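Local coordinates for packaging protein UL32 (Human herpesvirus 8 type M, PDB 6XF9), which forms a five-membered protein ring required for herpesviral packaging, and is thought to direct new capsids to nuclear replication compartments, at residues D[131-136]-D[153-158]. Sequence-based numbering, arbitrary orientation.
Sequences FFVQKC and FLKSEF. With ZN (zinc ion), chain O.
K155, on helix 145-164, reaches across to the C-terminal end of helix 124-133, where its NZ donates a weak hydrogen bond to the carbonyl O of V133, 3.3 Å away. Its aliphatic part packs as well: CD lies 3.8 Å from CG1 of V133, the two side chains running past each other in opposite directions. Beside this pair, the Q134 amide reaches toward helix 145-164, with OE1 4.0 Å from K155 CE and NE2 3.4 Å from S156 OG. The lysine chain bends at chi3 (-88°), which carries CE over to that OE1. A bend at chi2 (-72°) brings the amide forward, although the CB of Q134 does not itself face helix 145-164.

The stronger polar partners lie in the next shell. K155 NZ also forms a salt bridge with E416 and a hydrogen bond with Q419, whose NE2 in turn donates to the V133 carbonyl; helix 416-430 thus ties both segments together. S156 OG is hydrogen-bonded to the carbonyl O of Q152, one turn back. K135 is the first residue to leave helical geometry, with positive phi (54°). Its NZ donates a hydrogen bond to F132 O (2.7 Å), in the carbonyl plane. C136 follows directly, its SG 2.3 Å from the zinc ion, which C52, C55 and H130 also bind. The contact therefore docks helix 145-164 against the end of the helix carrying H130, beside a CxxC-type zinc site of three cysteines and one histidine.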
# COMPACT_ATOMS: atom_id res chain seq x y z
N PHE D 131 2.80 -33.94 25.38
CA PHE D 131 2.57 -33.50 26.74
C PHE D 131 2.63 -32.00 26.93
O PHE D 131 2.09 -31.50 27.93
CB PHE D 131 3.57 -34.17 27.69
CG PHE D 131 3.31 -35.63 27.92
CD1 PHE D 131 2.23 -36.03 28.66
CD2 PHE D 131 4.14 -36.59 27.37
CE1 PHE D 131 1.97 -37.36 28.87
CE2 PHE D 131 3.88 -37.92 27.57
CZ PHE D 131 2.79 -38.31 28.32
N PHE D 132 3.28 -31.25 26.03
CA PHE D 132 3.51 -29.83 26.31
C PHE D 132 3.07 -28.88 25.21
O PHE D 132 2.35 -27.91 25.48
CB PHE D 132 4.98 -29.61 26.62
CG PHE D 132 5.42 -30.30 27.86
CD1 PHE D 132 5.25 -29.69 29.09
CD2 PHE D 132 5.96 -31.57 27.82
CE1 PHE D 132 5.64 -30.32 30.27
CE2 PHE D 132 6.36 -32.21 28.98
CZ PHE D 132 6.19 -31.58 30.21
N VAL D 133 3.46 -29.12 23.96
CA VAL D 133 3.06 -28.20 22.91
C VAL D 133 1.58 -28.36 22.61
O VAL D 133 0.79 -27.42 22.75
CB VAL D 133 3.91 -28.41 21.64
CG1 VAL D 133 3.50 -27.42 20.57
CG2 VAL D 133 5.37 -28.32 21.95
N GLN D 134 1.16 -29.58 22.24
CA GLN D 134 -0.22 -29.78 21.80
C GLN D 134 -1.16 -30.18 22.92
O GLN D 134 -2.37 -29.92 22.81
CB GLN D 134 -0.28 -30.85 20.70
CG GLN D 134 0.78 -30.76 19.61
CD GLN D 134 0.59 -29.58 18.64
OE1 GLN D 134 -0.03 -28.57 18.98
NE2 GLN D 134 1.14 -29.72 17.44
N LYS D 135 -0.64 -30.76 24.01
CA LYS D 135 -1.46 -31.18 25.17
C LYS D 135 -2.62 -32.11 24.82
O LYS D 135 -3.78 -31.78 25.08
CB LYS D 135 -1.97 -29.95 25.93
CG LYS D 135 -0.88 -29.06 26.49
CD LYS D 135 -1.46 -27.89 27.26
CE LYS D 135 -0.37 -27.00 27.82
NZ LYS D 135 0.49 -26.42 26.74
N CYS D 136 -2.32 -33.27 24.24
CA CYS D 136 -3.38 -34.16 23.74
C CYS D 136 -4.33 -34.59 24.84
O CYS D 136 -5.46 -35.00 24.52
CB CYS D 136 -2.79 -35.41 23.10
SG CYS D 136 -1.62 -35.10 21.78
N PHE D 153 -1.45 -26.42 13.74
CA PHE D 153 -0.77 -26.28 12.45
C PHE D 153 0.35 -25.24 12.54
O PHE D 153 1.52 -25.54 12.25
CB PHE D 153 -1.80 -25.89 11.39
CG PHE D 153 -1.24 -25.72 10.01
CD1 PHE D 153 -0.97 -26.83 9.22
CD2 PHE D 153 -0.97 -24.45 9.51
CE1 PHE D 153 -0.45 -26.69 7.95
CE2 PHE D 153 -0.46 -24.29 8.24
CZ PHE D 153 -0.19 -25.41 7.46
N LEU D 154 0.01 -24.02 12.96
CA LEU D 154 1.00 -22.95 13.10
C LEU D 154 2.13 -23.34 14.04
O LEU D 154 3.31 -23.05 13.78
CB LEU D 154 0.31 -21.68 13.60
CG LEU D 154 -0.65 -21.02 12.62
CD1 LEU D 154 -1.30 -19.83 13.23
CD2 LEU D 154 0.14 -20.58 11.43
N LYS D 155 1.81 -23.98 15.16
CA LYS D 155 2.87 -24.38 16.08
C LYS D 155 3.82 -25.35 15.42
O LYS D 155 5.04 -25.13 15.40
CB LYS D 155 2.27 -24.96 17.36
CG LYS D 155 1.93 -23.89 18.37
CD LYS D 155 1.36 -24.45 19.63
CE LYS D 155 -0.13 -24.59 19.51
NZ LYS D 155 -0.70 -25.21 20.74
N SER D 156 3.29 -26.42 14.81
CA SER D 156 4.14 -27.40 14.15
C SER D 156 5.05 -26.75 13.12
O SER D 156 6.26 -27.03 13.07
CB SER D 156 3.26 -28.45 13.44
OG SER D 156 2.46 -29.18 14.34
N GLU D 157 4.50 -25.87 12.28
CA GLU D 157 5.29 -25.25 11.21
C GLU D 157 6.47 -24.49 11.79
O GLU D 157 7.62 -24.70 11.38
CB GLU D 157 4.42 -24.33 10.36
CG GLU D 157 3.37 -25.10 9.59
CD GLU D 157 3.99 -26.03 8.55
OE1 GLU D 157 4.62 -25.51 7.60
OE2 GLU D 157 3.85 -27.28 8.71
N PHE D 158 6.22 -23.61 12.76
CA PHE D 158 7.33 -22.81 13.26
C PHE D 158 8.28 -23.61 14.14
O PHE D 158 9.44 -23.23 14.28
CB PHE D 158 6.83 -21.59 14.00
CG PHE D 158 6.42 -20.49 13.09
CD1 PHE D 158 5.29 -20.61 12.32
CD2 PHE D 158 7.20 -19.33 13.00
CE1 PHE D 158 4.90 -19.57 11.46
CE2 PHE D 158 6.84 -18.29 12.15
CZ PHE D 158 5.68 -18.41 11.38
ZN ZN O . -0.71 -37.19 21.55